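Local atomic coordinates of SPT6 (Antonospora locustae, PDB entry 2XP1), a protein that is a transcription elongation factor and histone chaperone whose tandem SH2 domains, the part in this structure, enable its interaction with RNA polymerase II. Residues 115-126 and 138-146; 47-55 and 87-95. All blocks are in the same frame, centred on the assembly; numbering follows the deposited sequence.

Overall arrangement
The two contacts lie in different halves of a tandem SH2 unit. Interaction 2 comes first along the chain and joins strand 46-52, inside the mixed sheet of the first half, to helix 80-100. Interaction 1 follows and lies in the antiparallel sheet of the second half, where it pairs strand 124-129 with strand 136-142 beside helix 112-116. Their centres are about 29 Å apart and their nearest atoms about 9 Å, so they do not touch. Helix 80-100 leads on to helix 112-116 and also meets strand 146-153 of the second sheet. It thus bridges the two halves, consistent with a tandem that works as one unit.

Interaction 1. Residues 115-126 and 138-146; sequences LSSFDGSKVVYA and TFAYNNGSI. With SO4 (sulfate ion), chain C.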
loop_
_atom_site.group_PDB
_atom_site.type_symbol
_atom_site.label_atom_id
_atom_site.label_comp_id
_atom_site.label_asym_id
_atom_site.label_seq_id
_atom_site.Cartn_x
_atom_site.Cartn_y
_atom_site.Cartn_z
ATOM N N LEU A 115 -16.708 19.209 -20.370
ATOM C CA LEU A 115 -16.341 20.251 -19.405
ATOM C C LEU A 115 -16.894 21.647 -19.781
ATOM O O LEU A 115 -17.062 22.501 -18.912
ATOM C CB LEU A 115 -14.817 20.303 -19.179
ATOM C CG LEU A 115 -14.000 19.220 -18.454
ATOM C CD1 LEU A 115 -12.532 19.437 -18.722
ATOM C CD2 LEU A 115 -14.203 19.182 -16.952
ATOM N N SER A 116 -17.186 21.856 -21.068
ATOM C CA SER A 116 -17.639 23.158 -21.579
ATOM C C SER A 116 -19.140 23.282 -21.562
ATOM O O SER A 116 -19.679 24.381 -21.776
ATOM C CB SER A 116 -17.159 23.378 -23.015
ATOM O OG SER A 116 -15.780 23.696 -23.057
ATOM N N SER A 117 -19.812 22.155 -21.327
ATOM C CA SER A 117 -21.278 22.100 -21.340
ATOM C C SER A 117 -21.891 22.646 -20.052
ATOM O O SER A 117 -23.116 22.705 -19.927
ATOM C CB SER A 117 -21.757 20.665 -21.561
ATOM O OG SER A 117 -21.549 19.882 -20.397
ATOM N N PHE A 118 -21.017 23.024 -19.113
ATOM C CA PHE A 118 -21.358 23.534 -17.766
ATOM C C PHE A 118 -22.382 24.679 -17.785
ATOM O O PHE A 118 -22.149 25.693 -18.431
ATOM C CB PHE A 118 -20.045 23.932 -17.039
ATOM C CG PHE A 118 -20.238 24.687 -15.734
ATOM C CD1 PHE A 118 -20.133 24.030 -14.513
ATOM C CD2 PHE A 118 -20.501 26.072 -15.728
ATOM C CE1 PHE A 118 -20.297 24.731 -13.300
ATOM C CE2 PHE A 118 -20.670 26.774 -14.523
ATOM C CZ PHE A 118 -20.562 26.106 -13.308
ATOM N N ASP A 119 -23.500 24.483 -17.073
ATOM C CA ASP A 119 -24.634 25.428 -16.977
ATOM C C ASP A 119 -24.520 26.365 -15.796
ATOM O O ASP A 119 -24.931 27.518 -15.856
ATOM C CB ASP A 119 -25.939 24.666 -16.732
ATOM C CG ASP A 119 -26.428 23.926 -17.939
ATOM O OD1 ASP A 119 -27.632 23.612 -17.989
ATOM O OD2 ASP A 119 -25.620 23.637 -18.839
ATOM N N GLY A 120 -23.980 25.832 -14.705
ATOM C CA GLY A 120 -24.168 26.410 -13.383
ATOM C C GLY A 120 -25.062 25.480 -12.583
ATOM O O GLY A 120 -25.184 25.632 -11.368
ATOM N N SER A 121 -25.671 24.508 -13.266
ATOM C CA SER A 121 -26.617 23.572 -12.641
ATOM C C SER A 121 -25.961 22.487 -11.762
ATOM O O SER A 121 -26.523 22.049 -10.753
ATOM C CB SER A 121 -27.513 22.944 -13.705
ATOM O OG SER A 121 -26.744 22.242 -14.663
ATOM N N LYS A 122 -24.764 22.051 -12.139
ATOM C CA LYS A 122 -24.084 21.028 -11.383
ATOM C C LYS A 122 -22.605 21.079 -11.709
ATOM O O LYS A 122 -22.208 21.712 -12.698
ATOM C CB LYS A 122 -24.667 19.661 -11.729
ATOM C CG LYS A 122 -24.519 19.294 -13.194
ATOM C CD LYS A 122 -24.612 17.800 -13.408
ATOM C CE LYS A 122 -23.912 17.396 -14.694
ATOM N NZ LYS A 122 -24.707 16.417 -15.473
ATOM N N VAL A 123 -21.789 20.434 -10.876
ATOM C CA VAL A 123 -20.395 20.173 -11.212
ATOM C C VAL A 123 -20.304 19.122 -12.306
ATOM O O VAL A 123 -20.910 18.053 -12.211
ATOM C CB VAL A 123 -19.607 19.666 -10.014
ATOM C CG1 VAL A 123 -18.155 19.387 -10.423
ATOM C CG2 VAL A 123 -19.691 20.686 -8.896
ATOM N N VAL A 124 -19.540 19.460 -13.339
ATOM C CA VAL A 124 -19.312 18.618 -14.493
ATOM C C VAL A 124 -17.921 18.067 -14.340
ATOM O O VAL A 124 -16.983 18.808 -14.038
ATOM C CB VAL A 124 -19.389 19.434 -15.796
ATOM C CG1 VAL A 124 -19.184 18.538 -16.984
ATOM C CG2 VAL A 124 -20.741 20.129 -15.912
ATOM N N TYR A 125 -17.759 16.769 -14.526
ATOM C CA TYR A 125 -16.447 16.215 -14.320
ATOM C C TYR A 125 -16.173 15.128 -15.288
ATOM O O TYR A 125 -17.097 14.493 -15.774
ATOM C CB TYR A 125 -16.305 15.686 -12.906
ATOM C CG TYR A 125 -17.300 14.625 -12.519
ATOM C CD1 TYR A 125 -16.969 13.273 -12.613
ATOM C CD2 TYR A 125 -18.580 14.965 -12.063
ATOM C CE1 TYR A 125 -17.883 12.281 -12.231
ATOM C CE2 TYR A 125 -19.497 13.988 -11.691
ATOM C CZ TYR A 125 -19.131 12.641 -11.769
ATOM O OH TYR A 125 -20.033 11.656 -11.410
ATOM N N ALA A 126 -14.887 14.902 -15.553
ATOM C CA ALA A 126 -14.492 13.928 -16.556
ATOM C C ALA A 126 -13.264 13.260 -16.076
ATOM O O ALA A 126 -12.603 13.788 -15.189
ATOM C CB ALA A 126 -14.240 14.612 -17.894
ATOM N N THR A 138 -6.193 11.644 -14.658
ATOM C CA THR A 138 -6.630 13.006 -14.385
ATOM C C THR A 138 -8.124 13.052 -14.117
ATOM O O THR A 138 -8.924 12.571 -14.912
ATOM C CB THR A 138 -6.212 13.949 -15.531
ATOM O OG1 THR A 138 -4.793 13.882 -15.669
ATOM C CG2 THR A 138 -6.579 15.378 -15.272
ATOM N N PHE A 139 -8.480 13.582 -12.947
ATOM C CA PHE A 139 -9.850 13.924 -12.593
ATOM C C PHE A 139 -10.010 15.425 -12.845
ATOM O O PHE A 139 -9.404 16.229 -12.134
ATOM C CB PHE A 139 -10.114 13.638 -11.104
ATOM C CG PHE A 139 -11.411 14.194 -10.604
ATOM C CD1 PHE A 139 -12.622 13.861 -11.235
ATOM C CD2 PHE A 139 -11.439 15.064 -9.513
ATOM C CE1 PHE A 139 -13.839 14.382 -10.780
ATOM C CE2 PHE A 139 -12.658 15.593 -9.038
ATOM C CZ PHE A 139 -13.852 15.254 -9.678
ATOM N N ALA A 140 -10.819 15.771 -13.852
ATOM C CA ALA A 140 -11.065 17.151 -14.268
ATOM C C ALA A 140 -12.474 17.554 -13.900
ATOM O O ALA A 140 -13.419 16.809 -14.135
ATOM C CB ALA A 140 -10.886 17.309 -15.778
ATOM N N TYR A 141 -12.627 18.735 -13.326
ATOM C CA TYR A 141 -13.954 19.173 -12.984
ATOM C C TYR A 141 -14.204 20.648 -13.177
ATOM O O TYR A 141 -13.296 21.453 -13.041
ATOM C CB TYR A 141 -14.351 18.703 -11.595
ATOM C CG TYR A 141 -13.572 19.280 -10.458
ATOM C CD1 TYR A 141 -14.124 20.300 -9.681
ATOM C CD2 TYR A 141 -12.316 18.775 -10.104
ATOM C CE1 TYR A 141 -13.437 20.848 -8.602
ATOM C CE2 TYR A 141 -11.615 19.305 -9.003
ATOM C CZ TYR A 141 -12.197 20.346 -8.257
ATOM O OH TYR A 141 -11.556 20.905 -7.168
ATOM N N ASN A 142 -15.453 20.983 -13.484
ATOM C CA ASN A 142 -15.858 22.353 -13.719
ATOM C C ASN A 142 -17.002 22.781 -12.782
ATOM O O ASN A 142 -18.132 22.249 -12.856
ATOM C CB ASN A 142 -16.214 22.541 -15.199
ATOM C CG ASN A 142 -16.178 23.998 -15.639
ATOM O OD1 ASN A 142 -15.809 24.889 -14.873
ATOM N ND2 ASN A 142 -16.570 24.246 -16.884
ATOM N N ASN A 143 -16.674 23.730 -11.893
ATOM C CA ASN A 143 -17.596 24.313 -10.906
ATOM C C ASN A 143 -17.730 25.836 -11.098
ATOM O O ASN A 143 -18.276 26.532 -10.257
ATOM C CB ASN A 143 -17.110 24.005 -9.479
ATOM C CG ASN A 143 -15.764 24.679 -9.142
ATOM O OD1 ASN A 143 -15.127 25.309 -9.992
ATOM N ND2 ASN A 143 -15.337 24.544 -7.892
ATOM N N GLY A 144 -17.248 26.327 -12.230
ATOM C CA GLY A 144 -17.042 27.746 -12.458
ATOM C C GLY A 144 -15.737 27.823 -13.220
ATOM O O GLY A 144 -15.704 28.314 -14.355
ATOM N N SER A 145 -14.672 27.299 -12.605
ATOM C CA SER A 145 -13.396 27.068 -13.307
ATOM C C SER A 145 -12.990 25.577 -13.405
ATOM O O SER A 145 -13.241 24.782 -12.486
ATOM C CB SER A 145 -12.250 27.930 -12.719
ATOM O OG SER A 145 -12.322 28.051 -11.300
ATOM N N ILE A 146 -12.374 25.212 -14.528
ATOM C CA ILE A 146 -11.850 23.862 -14.732
ATOM C C ILE A 146 -10.579 23.618 -13.878
ATOM O O ILE A 146 -9.530 24.213 -14.137
ATOM C CB ILE A 146 -11.606 23.562 -16.248
ATOM C CG1 ILE A 146 -12.800 24.017 -17.089
ATOM C CG2 ILE A 146 -11.374 22.065 -16.498
ATOM C CD1 ILE A 146 -12.475 24.270 -18.570
HETATM S S SO4 C . -2.194 15.938 -18.044
HETATM O O1 SO4 C . -2.157 17.377 -18.325
HETATM O O2 SO4 C . -1.615 15.217 -19.186
HETATM O O3 SO4 C . -3.568 15.487 -17.855
HETATM O O4 SO4 C . -1.448 15.671 -16.823
#
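An antiparallel beta hairpin, strand 124-129 with strand 136-142, forms this contact at one edge of the second SH2 sheet. Val124 and Asn142 make a hydrogen-bonded pair, with Asn142 N 2.7 Å from Val124 O and Val124 N 3.2 Å from Asn142 O. Ala126 and Ala140 form the next such pair. Between them, Tyr125 and Tyr141 are a non-hydrogen-bonded pair whose CB atoms lie 3.8 Å apart.

Asn142 ties the end of helix 112-116 to the hairpin. Its CG is anti to the backbone N (chi1 -160°), and Asn142 ND2 reaches Leu115 O at 2.7 Å. Leu115 O lies close to the amide plane. The amide's OD1 takes a weak hydrogen bond from Gly144 N, engaging both ends of the group. Asn142 O lies 3.1 Å from Phe118 CD1; OD1 is a looser neighbour over one face of that ring, turned 27° from the amide. Leu115 adds apolar packing: CD1 meets Ile146 CG2 at 3.6 Å, and CD2 meets Ala140 CB. On the tyrosine side of the sheet, Tyr125 CB touches Phe139 CE1 at 3.5 Å.

Thr138 OG1 gives a hydrogen bond to sulfate O3, 3.0 Å away. Tyr150, Ser130, Arg131 and Lys132 also bind this ion, probably from the crystallisation liquor. Strand 146-153 continues the sheet beside 136-142, and helix 167-175 packs against Tyr125 and Phe139.

Interaction 2. Residues 47-55 and 87-95; sequences CVLVIKFAS and YVRPILRNL
Leu49, Ile51 and Phe53 pack against Tyr87, Val88, Ile91, Leu92 and Leu95, joining a strand of the first SH2 sheet to helix 80-100. The short strand and helix axes run nearly parallel, 14° apart, with a closest approach of 10.5 Å. No hydrogen bond crosses the contact.

Leu49 and Val88 meet tip to tip. Leu49 CG is anti to the backbone N (chi1 167°), which carries both methyls out to Val88 CG2. The pair Leu49 CD2 and Val88 CG2 is tight, at 3.4 Å. Leu49 CD2 also touches the edge of the Tyr87 ring, 4.1 Å from Tyr87 CE2. Ile91 CD1 lies over one face of that ring.

Ile51 divides its two branches along the helix. Its CG1 stands beside the backbone N, and the extended chain takes Ile51 CD1 to Ile91 CD1 at 4.0 Å, the side chains crossing at about a right angle. Ile51 CG2, the other branch, meets Leu92 CD2 at 4.0 Å and Leu95 CD1 at 4.2 Å; these two methyls come from the same side.

Phe53 gives a CH-pi contact. Leu95 CD2 sits over the Phe53 ring, 3.6 Å from its centroid and 12° off the normal. Leu95 CD1 lies near ring atoms CD1 and CE1, and Ile91 CG2 is 4.2 Å from Phe53 CZ. An alanine here would probably open a gap beside helix 80-100 and leave Leu95 CD2 without its aromatic partner.

Strand 46-52 lies between strands 36-40 and 57-65. Beyond it, Phe129 meets the Phe53 ring edge-to-face, and Val153 of strand 146-153 touches both Phe53 and Leu95, linking this core to the second sheet.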
loop_
_atom_site.group_PDB
_atom_site.type_symbol
_atom_site.label_atom_id
_atom_site.label_comp_id
_atom_site.label_asym_id
_atom_site.label_seq_id
_atom_site.Cartn_x
_atom_site.Cartn_y
_atom_site.Cartn_z
ATOM N N CYS A 47 15.288 -5.312 -15.430
ATOM C CA CYS A 47 14.513 -5.137 -16.638
ATOM C C CYS A 47 13.400 -4.138 -16.314
ATOM O O CYS A 47 13.322 -3.625 -15.199
ATOM C CB CYS A 47 13.939 -6.458 -17.124
ATOM S SG CYS A 47 13.094 -7.378 -15.836
ATOM N N VAL A 48 12.558 -3.843 -17.296
ATOM C CA VAL A 48 11.552 -2.831 -17.108
ATOM C C VAL A 48 10.226 -3.329 -17.647
ATOM O O VAL A 48 10.120 -3.797 -18.791
ATOM C CB VAL A 48 11.894 -1.494 -17.795
ATOM C CG1 VAL A 48 10.802 -0.488 -17.470
ATOM C CG2 VAL A 48 13.231 -0.947 -17.341
ATOM N N LEU A 49 9.226 -3.235 -16.786
ATOM C CA LEU A 49 7.867 -3.593 -17.103
ATOM C C LEU A 49 7.304 -2.384 -17.822
ATOM O O LEU A 49 7.455 -1.265 -17.344
ATOM C CB LEU A 49 7.108 -3.811 -15.786
ATOM C CG LEU A 49 5.592 -3.910 -15.807
ATOM C CD1 LEU A 49 5.222 -5.188 -16.515
ATOM C CD2 LEU A 49 5.041 -3.929 -14.360
ATOM N N VAL A 50 6.685 -2.618 -18.977
ATOM C CA VAL A 50 6.044 -1.563 -19.739
ATOM C C VAL A 50 4.586 -2.016 -19.832
ATOM O O VAL A 50 4.299 -3.106 -20.324
ATOM C CB VAL A 50 6.666 -1.394 -21.162
ATOM C CG1 VAL A 50 6.108 -0.138 -21.890
ATOM C CG2 VAL A 50 8.213 -1.317 -21.105
ATOM N N ILE A 51 3.688 -1.175 -19.305
ATOM C CA ILE A 51 2.239 -1.347 -19.393
ATOM C C ILE A 51 1.641 -0.234 -20.271
ATOM O O ILE A 51 1.887 0.954 -20.028
ATOM C CB ILE A 51 1.586 -1.264 -18.012
ATOM C CG1 ILE A 51 2.265 -2.230 -17.008
ATOM C CG2 ILE A 51 0.146 -1.596 -18.105
ATOM C CD1 ILE A 51 1.786 -2.061 -15.549
ATOM N N LYS A 52 0.881 -0.610 -21.292
ATOM C CA LYS A 52 0.200 0.341 -22.167
ATOM C C LYS A 52 -1.083 0.808 -21.466
ATOM O O LYS A 52 -1.995 0.018 -21.241
ATOM C CB LYS A 52 -0.137 -0.356 -23.498
ATOM C CG LYS A 52 -1.249 0.285 -24.320
ATOM C CD LYS A 52 -1.403 -0.339 -25.727
ATOM C CE LYS A 52 -2.085 -1.715 -25.698
ATOM N NZ LYS A 52 -1.946 -2.442 -27.039
ATOM N N PHE A 53 -1.147 2.073 -21.075
ATOM C CA PHE A 53 -2.371 2.577 -20.420
ATOM C C PHE A 53 -3.397 2.953 -21.467
ATOM O O PHE A 53 -4.592 2.714 -21.268
ATOM C CB PHE A 53 -2.063 3.740 -19.486
ATOM C CG PHE A 53 -1.763 3.306 -18.084
ATOM C CD1 PHE A 53 -1.008 2.161 -17.845
ATOM C CD2 PHE A 53 -2.179 4.052 -17.008
ATOM C CE1 PHE A 53 -0.718 1.757 -16.554
ATOM C CE2 PHE A 53 -1.913 3.634 -15.705
ATOM C CZ PHE A 53 -1.187 2.506 -15.487
ATOM N N ALA A 54 -2.903 3.487 -22.585
ATOM C CA ALA A 54 -3.682 3.933 -23.721
ATOM C C ALA A 54 -2.673 4.073 -24.850
ATOM O O ALA A 54 -1.457 4.084 -24.605
ATOM C CB ALA A 54 -4.337 5.286 -23.441
ATOM N N SER A 55 -3.195 4.164 -26.068
ATOM C CA SER A 55 -2.436 4.340 -27.316
ATOM C C SER A 55 -1.126 5.137 -27.251
ATOM O O SER A 55 -0.164 4.824 -27.963
ATOM C CB SER A 55 -3.334 5.023 -28.340
ATOM O OG SER A 55 -4.420 4.198 -28.714
ATOM N N TYR A 87 1.144 -8.020 -9.185
ATOM C CA TYR A 87 1.312 -6.598 -9.442
ATOM C C TYR A 87 0.669 -6.104 -10.723
ATOM O O TYR A 87 -0.142 -5.172 -10.684
ATOM C CB TYR A 87 2.794 -6.226 -9.334
ATOM C CG TYR A 87 3.056 -4.764 -9.413
ATOM C CD1 TYR A 87 2.724 -3.919 -8.347
ATOM C CD2 TYR A 87 3.631 -4.215 -10.543
ATOM C CE1 TYR A 87 2.969 -2.553 -8.409
ATOM C CE2 TYR A 87 3.878 -2.850 -10.629
ATOM C CZ TYR A 87 3.549 -2.018 -9.546
ATOM O OH TYR A 87 3.785 -0.643 -9.628
ATOM N N VAL A 88 0.985 -6.746 -11.848
ATOM C CA VAL A 88 0.465 -6.328 -13.173
ATOM C C VAL A 88 -1.043 -6.626 -13.455
ATOM O O VAL A 88 -1.782 -5.739 -13.881
ATOM C CB VAL A 88 1.370 -6.876 -14.325
ATOM C CG1 VAL A 88 0.886 -6.420 -15.660
ATOM C CG2 VAL A 88 2.841 -6.454 -14.126
ATOM N N ARG A 89 -1.506 -7.862 -13.244
ATOM C CA ARG A 89 -2.917 -8.192 -13.537
ATOM C C ARG A 89 -3.923 -7.248 -12.848
ATOM O O ARG A 89 -4.847 -6.752 -13.513
ATOM C CB ARG A 89 -3.263 -9.679 -13.301
ATOM C CG ARG A 89 -2.623 -10.598 -14.346
ATOM C CD ARG A 89 -3.327 -11.961 -14.480
ATOM N NE ARG A 89 -2.617 -13.070 -13.816
ATOM C CZ ARG A 89 -1.542 -13.718 -14.299
ATOM N NH1 ARG A 89 -0.993 -13.386 -15.475
ATOM N NH2 ARG A 89 -1.004 -14.710 -13.594
ATOM N N PRO A 90 -3.729 -6.965 -11.538
ATOM C CA PRO A 90 -4.684 -6.067 -10.862
ATOM C C PRO A 90 -4.628 -4.645 -11.393
ATOM O O PRO A 90 -5.656 -3.987 -11.424
ATOM C CB PRO A 90 -4.254 -6.112 -9.388
ATOM C CG PRO A 90 -3.307 -7.292 -9.278
ATOM C CD PRO A 90 -2.680 -7.435 -10.617
ATOM N N ILE A 91 -3.449 -4.183 -11.809
ATOM C CA ILE A 91 -3.365 -2.932 -12.595
ATOM C C ILE A 91 -4.250 -3.035 -13.821
ATOM O O ILE A 91 -5.063 -2.153 -14.071
ATOM C CB ILE A 91 -1.904 -2.492 -12.932
ATOM C CG1 ILE A 91 -1.173 -2.063 -11.643
ATOM C CG2 ILE A 91 -1.909 -1.336 -13.848
ATOM C CD1 ILE A 91 0.332 -1.783 -11.797
ATOM N N LEU A 92 -4.141 -4.132 -14.569
ATOM C CA LEU A 92 -4.947 -4.288 -15.787
ATOM C C LEU A 92 -6.430 -4.341 -15.478
ATOM O O LEU A 92 -7.243 -3.798 -16.234
ATOM C CB LEU A 92 -4.530 -5.528 -16.569
ATOM C CG LEU A 92 -3.046 -5.583 -16.931
ATOM C CD1 LEU A 92 -2.689 -6.883 -17.661
ATOM C CD2 LEU A 92 -2.647 -4.370 -17.765
ATOM N N ARG A 93 -6.787 -5.004 -14.379
ATOM C CA ARG A 93 -8.177 -5.089 -13.946
ATOM C C ARG A 93 -8.689 -3.679 -13.638
ATOM O O ARG A 93 -9.750 -3.276 -14.085
ATOM C CB ARG A 93 -8.336 -6.054 -12.744
ATOM C CG ARG A 93 -8.410 -7.567 -13.137
ATOM C CD ARG A 93 -8.258 -8.509 -11.936
ATOM N NE ARG A 93 -8.058 -9.893 -12.358
ATOM C CZ ARG A 93 -9.009 -10.828 -12.358
ATOM N NH1 ARG A 93 -10.244 -10.539 -11.955
ATOM N NH2 ARG A 93 -8.726 -12.063 -12.762
ATOM N N ASN A 94 -7.882 -2.930 -12.906
ATOM C CA ASN A 94 -8.127 -1.518 -12.696
ATOM C C ASN A 94 -8.295 -0.683 -13.988
ATOM O O ASN A 94 -9.292 0.018 -14.141
ATOM C CB ASN A 94 -7.008 -0.948 -11.843
ATOM C CG ASN A 94 -7.484 0.110 -10.944
ATOM O OD1 ASN A 94 -8.684 0.329 -10.821
ATOM N ND2 ASN A 94 -6.557 0.800 -10.301
ATOM N N LEU A 95 -7.318 -0.755 -14.902
ATOM C CA LEU A 95 -7.403 -0.037 -16.173
ATOM C C LEU A 95 -8.685 -0.386 -16.909
ATOM O O LEU A 95 -9.325 0.509 -17.488
ATOM C CB LEU A 95 -6.226 -0.390 -17.074
ATOM C CG LEU A 95 -4.857 0.143 -16.678
ATOM C CD1 LEU A 95 -3.797 -0.391 -17.624
ATOM C CD2 LEU A 95 -4.875 1.654 -16.721
#